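Local coordinates for angiotensin-converting enzyme (Anopheles gambiae, PDB 6S1Y), which probably acts as a zinc-dependent peptidase of the angiotensin-converting enzyme family, a mosquito enzyme that here holds a gamma-linked diglutamate in its active site, at residues 315-320 with 324-329; 131-134 with 138-141; 330-333 with 338-341. One frame throughout, in Å; residues are numbered along the deposited sequence.

Contact 1 of 3, residues 315-320 with 324-329; sequences LEKPTD and LVCHAS. With KSN ((2~{S})-2-[[(4~{S})-4-azanyl-5-oxidanyl-5-oxidanylidene-pentanoyl]amino]pentanedioic acid), chain H.
The backbone carbonyl of A328 accepts the amide N-H of the bound gamma-linked diglutamate KSN, with A328 O 2.7 Å from ligand N06. The bond is short but bent, at 137° on the hydrogen. Next to it, the imidazole of H327 meets the ligand obliquely, its NE2 3.1 Å from C05, the carbonyl carbon of the linking amide. H327 reaches that far because its CG stands opposite the backbone N (chi1 -166°), which carries the ring out of the chain toward the ligand. There Y486 stacks on the imidazole and H487 meets it almost at a right angle, which would restrict its rotation. S329 adds a contact through its CB, 3.9 Å from carboxylate oxygen O11 of KSN, and Y494, Y497, K485 and Q255 give the ligand further hydrogen bonds.

H327 and A328 lie in the loop that leads into strand 329-332, beside the HExxH helix 349-368, on whose V354 and E358 A328 packs; H357 and H361 of that helix bind zinc together with E385. Holding a ligand amide by a backbone carbonyl here is consistent with the way peptide-like inhibitors run beside the corresponding segment in related angiotensin-converting enzymes.

Farther from the ligand, segment 324-329 packs against K317 and P318 through apolar contacts. P318 and L324 point at one another tip to tip, ring atom CD lying 4.1 Å from methyl CD1. The stem of K317 passes the sulfur of C326, with CG 3.9 Å from SG, and SG itself is tied to C344 in a disulfide. K317 is stretched along its whole length, which lets its ammonium travel past the sulfur to the backbone oxygen of D136, at the start of helix 135-145.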
loop_
_atom_site.group_PDB
_atom_site.type_symbol
_atom_site.label_atom_id
_atom_site.label_comp_id
_atom_site.label_asym_id
_atom_site.label_seq_id
_atom_site.Cartn_x
_atom_site.Cartn_y
_atom_site.Cartn_z
ATOM N N LEU A 315 3.097 -12.817 13.892
ATOM C CA LEU A 315 3.470 -13.219 12.539
ATOM C C LEU A 315 2.634 -14.357 11.979
ATOM O O LEU A 315 2.896 -14.793 10.858
ATOM C CB LEU A 315 4.944 -13.650 12.492
ATOM C CG LEU A 315 5.940 -12.756 13.222
ATOM C CD1 LEU A 315 7.354 -13.307 13.080
ATOM C CD2 LEU A 315 5.896 -11.348 12.689
ATOM N N GLU A 316 1.676 -14.875 12.737
ATOM C CA GLU A 316 0.686 -15.825 12.247
ATOM C C GLU A 316 -0.655 -15.353 12.789
ATOM O O GLU A 316 -0.703 -14.600 13.768
ATOM C CB GLU A 316 0.898 -17.266 12.720
ATOM C CG GLU A 316 2.202 -17.929 12.325
ATOM C CD GLU A 316 2.117 -19.466 12.294
ATOM O OE1 GLU A 316 1.132 -20.045 12.816
ATOM O OE2 GLU A 316 3.041 -20.086 11.727
ATOM N N LYS A 317 -1.745 -15.822 12.182
ATOM C CA LYS A 317 -3.068 -15.571 12.752
ATOM C C LYS A 317 -3.202 -16.344 14.061
ATOM O O LYS A 317 -3.021 -17.567 14.068
ATOM C CB LYS A 317 -4.181 -15.988 11.794
ATOM C CG LYS A 317 -5.553 -15.423 12.168
ATOM C CD LYS A 317 -6.630 -15.914 11.193
ATOM C CE LYS A 317 -8.026 -15.436 11.569
ATOM N NZ LYS A 317 -9.068 -16.074 10.699
ATOM N N PRO A 318 -3.528 -15.687 15.174
ATOM C CA PRO A 318 -3.779 -16.422 16.420
ATOM C C PRO A 318 -4.891 -17.438 16.249
ATOM O O PRO A 318 -5.813 -17.254 15.464
ATOM C CB PRO A 318 -4.191 -15.323 17.408
ATOM C CG PRO A 318 -3.552 -14.079 16.876
ATOM C CD PRO A 318 -3.591 -14.226 15.365
ATOM N N THR A 319 -4.814 -18.499 17.040
ATOM C CA THR A 319 -5.719 -19.635 16.938
ATOM C C THR A 319 -6.800 -19.632 18.020
ATOM O O THR A 319 -7.534 -20.617 18.155
ATOM C CB THR A 319 -4.911 -20.941 17.007
ATOM O OG1 THR A 319 -3.954 -20.859 18.075
ATOM C CG2 THR A 319 -4.163 -21.202 15.700
ATOM N N ASP A 320 -6.929 -18.544 18.779
ATOM C CA ASP A 320 -7.766 -18.525 19.972
ATOM C C ASP A 320 -9.108 -17.840 19.752
ATOM O O ASP A 320 -9.827 -17.586 20.719
ATOM C CB ASP A 320 -7.015 -17.850 21.124
ATOM C CG ASP A 320 -6.697 -16.393 20.837
ATOM O OD1 ASP A 320 -7.288 -15.801 19.896
ATOM O OD2 ASP A 320 -5.837 -15.839 21.554
ATOM N N LEU A 324 -9.524 -9.490 15.495
ATOM C CA LEU A 324 -8.363 -8.636 15.306
ATOM C C LEU A 324 -8.359 -8.119 13.885
ATOM O O LEU A 324 -9.063 -8.639 13.014
ATOM C CB LEU A 324 -7.059 -9.381 15.592
ATOM C CG LEU A 324 -6.608 -10.340 14.491
ATOM C CD1 LEU A 324 -5.092 -10.464 14.527
ATOM C CD2 LEU A 324 -7.299 -11.683 14.641
ATOM N N VAL A 325 -7.559 -7.076 13.673
ATOM C CA VAL A 325 -7.243 -6.590 12.334
ATOM C C VAL A 325 -6.125 -7.472 11.787
ATOM O O VAL A 325 -4.989 -7.420 12.271
ATOM C CB VAL A 325 -6.819 -5.119 12.349
ATOM C CG1 VAL A 325 -6.237 -4.715 10.969
ATOM C CG2 VAL A 325 -7.983 -4.234 12.749
ATOM N N CYS A 326 -6.442 -8.288 10.786
ATOM C CA CYS A 326 -5.432 -9.109 10.145
ATOM C C CYS A 326 -4.713 -8.386 9.013
ATOM O O CYS A 326 -3.664 -8.875 8.561
ATOM C CB CYS A 326 -6.045 -10.403 9.608
ATOM S SG CYS A 326 -5.801 -11.841 10.713
ATOM N N HIS A 327 -5.222 -7.238 8.557
ATOM C CA HIS A 327 -4.551 -6.524 7.483
ATOM C C HIS A 327 -3.117 -6.211 7.909
ATOM O O HIS A 327 -2.891 -5.580 8.943
ATOM C CB HIS A 327 -5.300 -5.251 7.129
ATOM C CG HIS A 327 -4.853 -4.667 5.832
ATOM N ND1 HIS A 327 -5.453 -4.988 4.635
ATOM C CD2 HIS A 327 -3.796 -3.876 5.527
ATOM C CE1 HIS A 327 -4.827 -4.362 3.656
ATOM N NE2 HIS A 327 -3.809 -3.691 4.171
ATOM N N ALA A 328 -2.146 -6.661 7.123
ATOM C CA ALA A 328 -0.757 -6.618 7.556
ATOM C C ALA A 328 -0.309 -5.200 7.851
ATOM O O ALA A 328 -0.589 -4.279 7.087
ATOM C CB ALA A 328 0.148 -7.224 6.476
ATOM N N SER A 329 0.442 -5.025 8.938
ATOM C CA SER A 329 0.919 -3.692 9.284
ATOM C C SER A 329 2.257 -3.755 9.996
ATOM O O SER A 329 2.671 -4.794 10.497
ATOM C CB SER A 329 -0.098 -2.948 10.158
ATOM O OG SER A 329 -0.500 -3.750 11.232
HETATM C C10 KSN H . -1.627 0.739 8.065
HETATM C C13 KSN H . 0.951 -1.166 4.698
HETATM C C17 KSN H . -2.890 -3.244 -0.172
HETATM C C02 KSN H . -1.365 -3.093 -0.221
HETATM C C03 KSN H . -0.703 -2.565 1.060
HETATM C C04 KSN H . -1.488 -2.709 2.354
HETATM C C05 KSN H . -0.802 -3.557 3.456
HETATM C C07 KSN H . -0.498 -1.565 5.074
HETATM C C08 KSN H . -0.878 -1.208 6.505
HETATM C C09 KSN H . -0.955 0.311 6.745
HETATM N N01 KSN H . -0.978 -2.198 -1.318
HETATM N N06 KSN H . -0.399 -2.996 4.754
HETATM O O11 KSN H . -2.376 -0.081 8.681
HETATM O O12 KSN H . -1.455 1.911 8.546
HETATM O O14 KSN H . 1.882 -1.972 4.975
HETATM O O15 KSN H . 1.214 -0.104 4.102
HETATM O O16 KSN H . -0.654 -4.729 3.278
HETATM O O18 KSN H . -3.358 -4.326 0.275
HETATM O O19 KSN H . -3.707 -2.365 -0.555
#

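Contact 2 of 3, residues 131-134 with 138-141; sequences CDLS and ELTE
Two hydrogen bonds join S134 to the first turns of helix 135-145. The carbonyl oxygen of S134 receives the amide of L139, S134 O to L139 N measuring 2.9 Å; the bond is nearly straight (166° at the hydrogen), and the donor lies in the carbonyl plane. L139 CB also approaches this oxygen, 3.6 Å from S134 O, so the leucine adds apolar cover close to the carbonyl that its own amide engages. The bond links residues five apart, one step more than the usual alpha-helical spacing. In the other direction the amide of S134 gives its hydrogen to the carboxylate of E138, with S134 N 3.1 Å from E138 OE1. This donor approaches from above the carboxylate, 40° out of its plane. E138 can turn back to it because its chain bends at chi2 (79°). S134 occupies the N-cap position, but its own side chain makes no capping bond; its backbone is held instead, the N-H by E138 one turn into the helix and the carbonyl by L139. A carboxylate this close to the N-terminal turn should be favoured by the helix dipole.

The apolar contacts lie on the L133 flank. L133 crosses E138 obliquely, and its CG rests 4.0 Å from E138 CB, against the aliphatic stem that precedes the carboxylate. L133 CB also meets the methyl CD1 of L139 at 4.1 Å.

The like-charged carboxylates of D132 and E138 stay apart, OD2 to OE2 5.8 Å, and D132 OD1 is in a salt bridge with K130.

Behind the two leucines stands helix 149-163, which presents Y155 to both and W159 to L139, while the disulfide C123-C131 ties the incoming loop to the chain that leaves helix 100-119.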
loop_
_atom_site.group_PDB
_atom_site.type_symbol
_atom_site.label_atom_id
_atom_site.label_comp_id
_atom_site.label_asym_id
_atom_site.label_seq_id
_atom_site.Cartn_x
_atom_site.Cartn_y
_atom_site.Cartn_z
ATOM N N CYS A 131 -19.850 -21.416 8.818
ATOM C CA CYS A 131 -19.983 -19.970 8.755
ATOM C C CYS A 131 -18.892 -19.282 9.560
ATOM O O CYS A 131 -19.113 -18.235 10.171
ATOM C CB CYS A 131 -21.374 -19.548 9.221
ATOM S SG CYS A 131 -22.742 -20.213 8.181
ATOM N N ASP A 132 -17.682 -19.845 9.541
ATOM C CA ASP A 132 -16.525 -19.246 10.193
ATOM C C ASP A 132 -15.486 -18.734 9.189
ATOM O O ASP A 132 -14.333 -18.496 9.564
ATOM C CB ASP A 132 -15.882 -20.251 11.159
ATOM C CG ASP A 132 -15.304 -21.472 10.453
ATOM O OD1 ASP A 132 -15.828 -21.852 9.383
ATOM O OD2 ASP A 132 -14.322 -22.057 10.978
ATOM N N LEU A 133 -15.875 -18.547 7.923
ATOM C CA LEU A 133 -14.949 -18.046 6.914
ATOM C C LEU A 133 -14.677 -16.560 7.108
ATOM O O LEU A 133 -15.592 -15.777 7.366
ATOM C CB LEU A 133 -15.508 -18.280 5.512
ATOM C CG LEU A 133 -15.494 -19.705 4.952
ATOM C CD1 LEU A 133 -16.415 -20.596 5.728
ATOM C CD2 LEU A 133 -15.909 -19.673 3.473
ATOM N N SER A 134 -13.413 -16.174 6.968
ATOM C CA SER A 134 -12.988 -14.780 7.035
ATOM C C SER A 134 -12.283 -14.383 5.741
ATOM O O SER A 134 -11.918 -15.236 4.921
ATOM C CB SER A 134 -12.023 -14.523 8.204
ATOM O OG SER A 134 -12.539 -14.981 9.429
ATOM N N GLU A 138 -9.546 -17.430 4.379
ATOM C CA GLU A 138 -10.392 -18.225 3.489
ATOM C C GLU A 138 -10.759 -17.468 2.206
ATOM O O GLU A 138 -10.576 -17.985 1.100
ATOM C CB GLU A 138 -11.649 -18.685 4.222
ATOM C CG GLU A 138 -11.391 -19.774 5.263
ATOM C CD GLU A 138 -10.838 -19.225 6.563
ATOM O OE1 GLU A 138 -10.945 -17.988 6.785
ATOM O OE2 GLU A 138 -10.296 -20.023 7.361
ATOM N N LEU A 139 -11.298 -16.252 2.319
ATOM C CA LEU A 139 -11.772 -15.577 1.115
ATOM C C LEU A 139 -10.608 -15.157 0.219
ATOM O O LEU A 139 -10.676 -15.292 -1.009
ATOM C CB LEU A 139 -12.643 -14.370 1.488
ATOM C CG LEU A 139 -14.149 -14.637 1.434
ATOM C CD1 LEU A 139 -14.581 -15.699 2.427
ATOM C CD2 LEU A 139 -14.921 -13.333 1.659
ATOM N N THR A 140 -9.528 -14.658 0.811
ATOM C CA THR A 140 -8.330 -14.343 0.038
ATOM C C THR A 140 -7.887 -15.520 -0.827
ATOM O O THR A 140 -7.474 -15.337 -1.985
ATOM C CB THR A 140 -7.215 -13.915 0.981
ATOM O OG1 THR A 140 -7.551 -12.629 1.525
ATOM C CG2 THR A 140 -5.861 -13.857 0.255
ATOM N N GLU A 141 -7.983 -16.732 -0.303
ATOM C CA GLU A 141 -7.436 -17.893 -0.995
ATOM C C GLU A 141 -8.447 -18.475 -1.962
ATOM O O GLU A 141 -8.063 -19.025 -2.997
ATOM C CB GLU A 141 -6.946 -18.940 0.036
ATOM C CG GLU A 141 -5.524 -18.571 0.574
ATOM C CD GLU A 141 -5.018 -19.396 1.776
ATOM O OE1 GLU A 141 -4.022 -18.954 2.395
ATOM O OE2 GLU A 141 -5.593 -20.469 2.098
#

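Contact 3 of 3, residues 330-333 with 338-341; sequences AWDF and DVRI
W331 and R340 exchange two backbone hydrogen bonds, from W331 N to R340 O at 2.7 Å and from R340 N to W331 O at 3.1 Å, which make them a hydrogen-bonded antiparallel pair of the beta hairpin 329-332/339-342. A third bond, longer at 3.3 Å, runs from F333 N to D338 O where the strands part into the connecting loop. A330 with I341 and D332 with V339 form the non-hydrogen-bonded pairs.

Apolar contact on the A330 side amounts to its CB against I341 CG1 at 4.1 Å. Helix 349-368 lies on this face, with E358 and H361 touching A330.

On the opposite face the guanidinium of R340 lies on the ring of F333, CZ 3.9 Å from the centroid and the planes 26° apart, a cation-pi stack displaced toward the rim. The arginine stem, extended from CG to NE, crosses the ring near its CE1 corner, with NE 3.1 Å from F333 CE1.

D338 holds the guanidinium side-on, OD1 taking NE at 2.9 Å and OD2 taking NH2, each through its syn lone pair and almost within the guanidinium plane. W38 makes a further cation-pi contact with R340. The two bonds to D338 should fix the rotation of the guanidinium, keep it flat against one face of F333, and neutralise a charge that would otherwise be costly on a buried arginine.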
loop_
_atom_site.group_PDB
_atom_site.type_symbol
_atom_site.label_atom_id
_atom_site.label_comp_id
_atom_site.label_asym_id
_atom_site.label_seq_id
_atom_site.Cartn_x
_atom_site.Cartn_y
_atom_site.Cartn_z
ATOM N N ALA A 330 2.926 -2.615 10.039
ATOM C CA ALA A 330 4.238 -2.487 10.648
ATOM C C ALA A 330 4.255 -1.255 11.540
ATOM O O ALA A 330 3.920 -0.152 11.089
ATOM C CB ALA A 330 5.323 -2.407 9.570
ATOM N N TRP A 331 4.689 -1.442 12.801
ATOM C CA TRP A 331 4.457 -0.481 13.872
ATOM C C TRP A 331 5.753 0.037 14.473
ATOM O O TRP A 331 6.665 -0.727 14.768
ATOM C CB TRP A 331 3.621 -1.107 14.986
ATOM C CG TRP A 331 2.214 -1.393 14.583
ATOM C CD1 TRP A 331 1.792 -2.331 13.686
ATOM C CD2 TRP A 331 1.039 -0.740 15.073
ATOM N NE1 TRP A 331 0.419 -2.298 13.587
ATOM C CE2 TRP A 331 -0.064 -1.322 14.417
ATOM C CE3 TRP A 331 0.814 0.288 15.991
ATOM C CZ2 TRP A 331 -1.376 -0.916 14.657
ATOM C CZ3 TRP A 331 -0.496 0.699 16.225
ATOM C CH2 TRP A 331 -1.573 0.095 15.566
ATOM N N ASP A 332 5.798 1.350 14.676
ATOM C CA ASP A 332 6.902 2.054 15.317
ATOM C C ASP A 332 6.411 2.576 16.662
ATOM O O ASP A 332 5.452 3.365 16.719
ATOM C CB ASP A 332 7.376 3.213 14.437
ATOM C CG ASP A 332 8.619 3.908 15.001
ATOM O OD1 ASP A 332 9.138 3.446 16.052
ATOM O OD2 ASP A 332 9.080 4.909 14.386
ATOM N N PHE A 333 7.054 2.142 17.744
ATOM C CA PHE A 333 6.620 2.540 19.082
ATOM C C PHE A 333 7.455 3.673 19.650
ATOM O O PHE A 333 7.340 3.978 20.838
ATOM C CB PHE A 333 6.621 1.338 20.023
ATOM C CG PHE A 333 5.553 0.335 19.693
ATOM C CD1 PHE A 333 5.796 -0.693 18.798
ATOM C CD2 PHE A 333 4.294 0.452 20.242
ATOM C CE1 PHE A 333 4.815 -1.598 18.482
ATOM C CE2 PHE A 333 3.302 -0.439 19.924
ATOM C CZ PHE A 333 3.558 -1.469 19.040
ATOM N N ASP A 338 11.946 -0.945 19.610
ATOM C CA ASP A 338 10.622 -1.547 19.781
ATOM C C ASP A 338 9.866 -1.305 18.477
ATOM O O ASP A 338 9.284 -0.228 18.255
ATOM C CB ASP A 338 9.888 -1.004 20.994
ATOM C CG ASP A 338 8.573 -1.745 21.251
ATOM O OD1 ASP A 338 8.255 -2.702 20.498
ATOM O OD2 ASP A 338 7.848 -1.352 22.201
ATOM N N VAL A 339 9.907 -2.313 17.611
ATOM C CA VAL A 339 9.306 -2.275 16.286
ATOM C C VAL A 339 8.648 -3.624 16.056
ATOM O O VAL A 339 9.205 -4.664 16.436
ATOM C CB VAL A 339 10.357 -1.957 15.194
ATOM C CG1 VAL A 339 10.880 -0.524 15.360
ATOM C CG2 VAL A 339 11.506 -2.954 15.229
ATOM N N ARG A 340 7.457 -3.613 15.451
ATOM C CA ARG A 340 6.686 -4.843 15.388
ATOM C C ARG A 340 5.864 -4.927 14.109
ATOM O O ARG A 340 5.373 -3.924 13.588
ATOM C CB ARG A 340 5.732 -4.982 16.585
ATOM C CG ARG A 340 6.336 -4.609 17.911
ATOM C CD ARG A 340 5.358 -4.827 19.055
ATOM N NE ARG A 340 5.694 -3.980 20.198
ATOM C CZ ARG A 340 4.963 -3.886 21.302
ATOM N NH1 ARG A 340 3.857 -4.597 21.424
ATOM N NH2 ARG A 340 5.342 -3.071 22.276
ATOM N N ILE A 341 5.678 -6.161 13.653
ATOM C CA ILE A 341 4.796 -6.473 12.544
ATOM C C ILE A 341 3.653 -7.313 13.073
ATOM O O ILE A 341 3.856 -8.216 13.896
ATOM C CB ILE A 341 5.556 -7.200 11.409
ATOM C CG1 ILE A 341 6.424 -6.188 10.661
ATOM C CG2 ILE A 341 4.583 -7.937 10.488
ATOM C CD1 ILE A 341 7.370 -6.793 9.607
#

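The three contacts follow one another along the chain, and contact 1 bridges the others: its centre lies about 14 Å from that of contact 2 and about 15 Å from that of contact 3, whereas the centres of contacts 2 and 3 are about 27 Å apart and the two do not touch. Toward contact 2 the junction is loose, K317 NZ passing S134 OG at 3.9 Å. Toward contact 3 it is continuous, since S329 is the first residue of the hairpin strand that continues into contact 3; its OG bonds W331 NE1, and its O packs 3.7 Å from I341 CG2. Contact 1 touches KSN directly; the side chain of A330 is about 6 Å from KSN, and that of L139 about 14 Å.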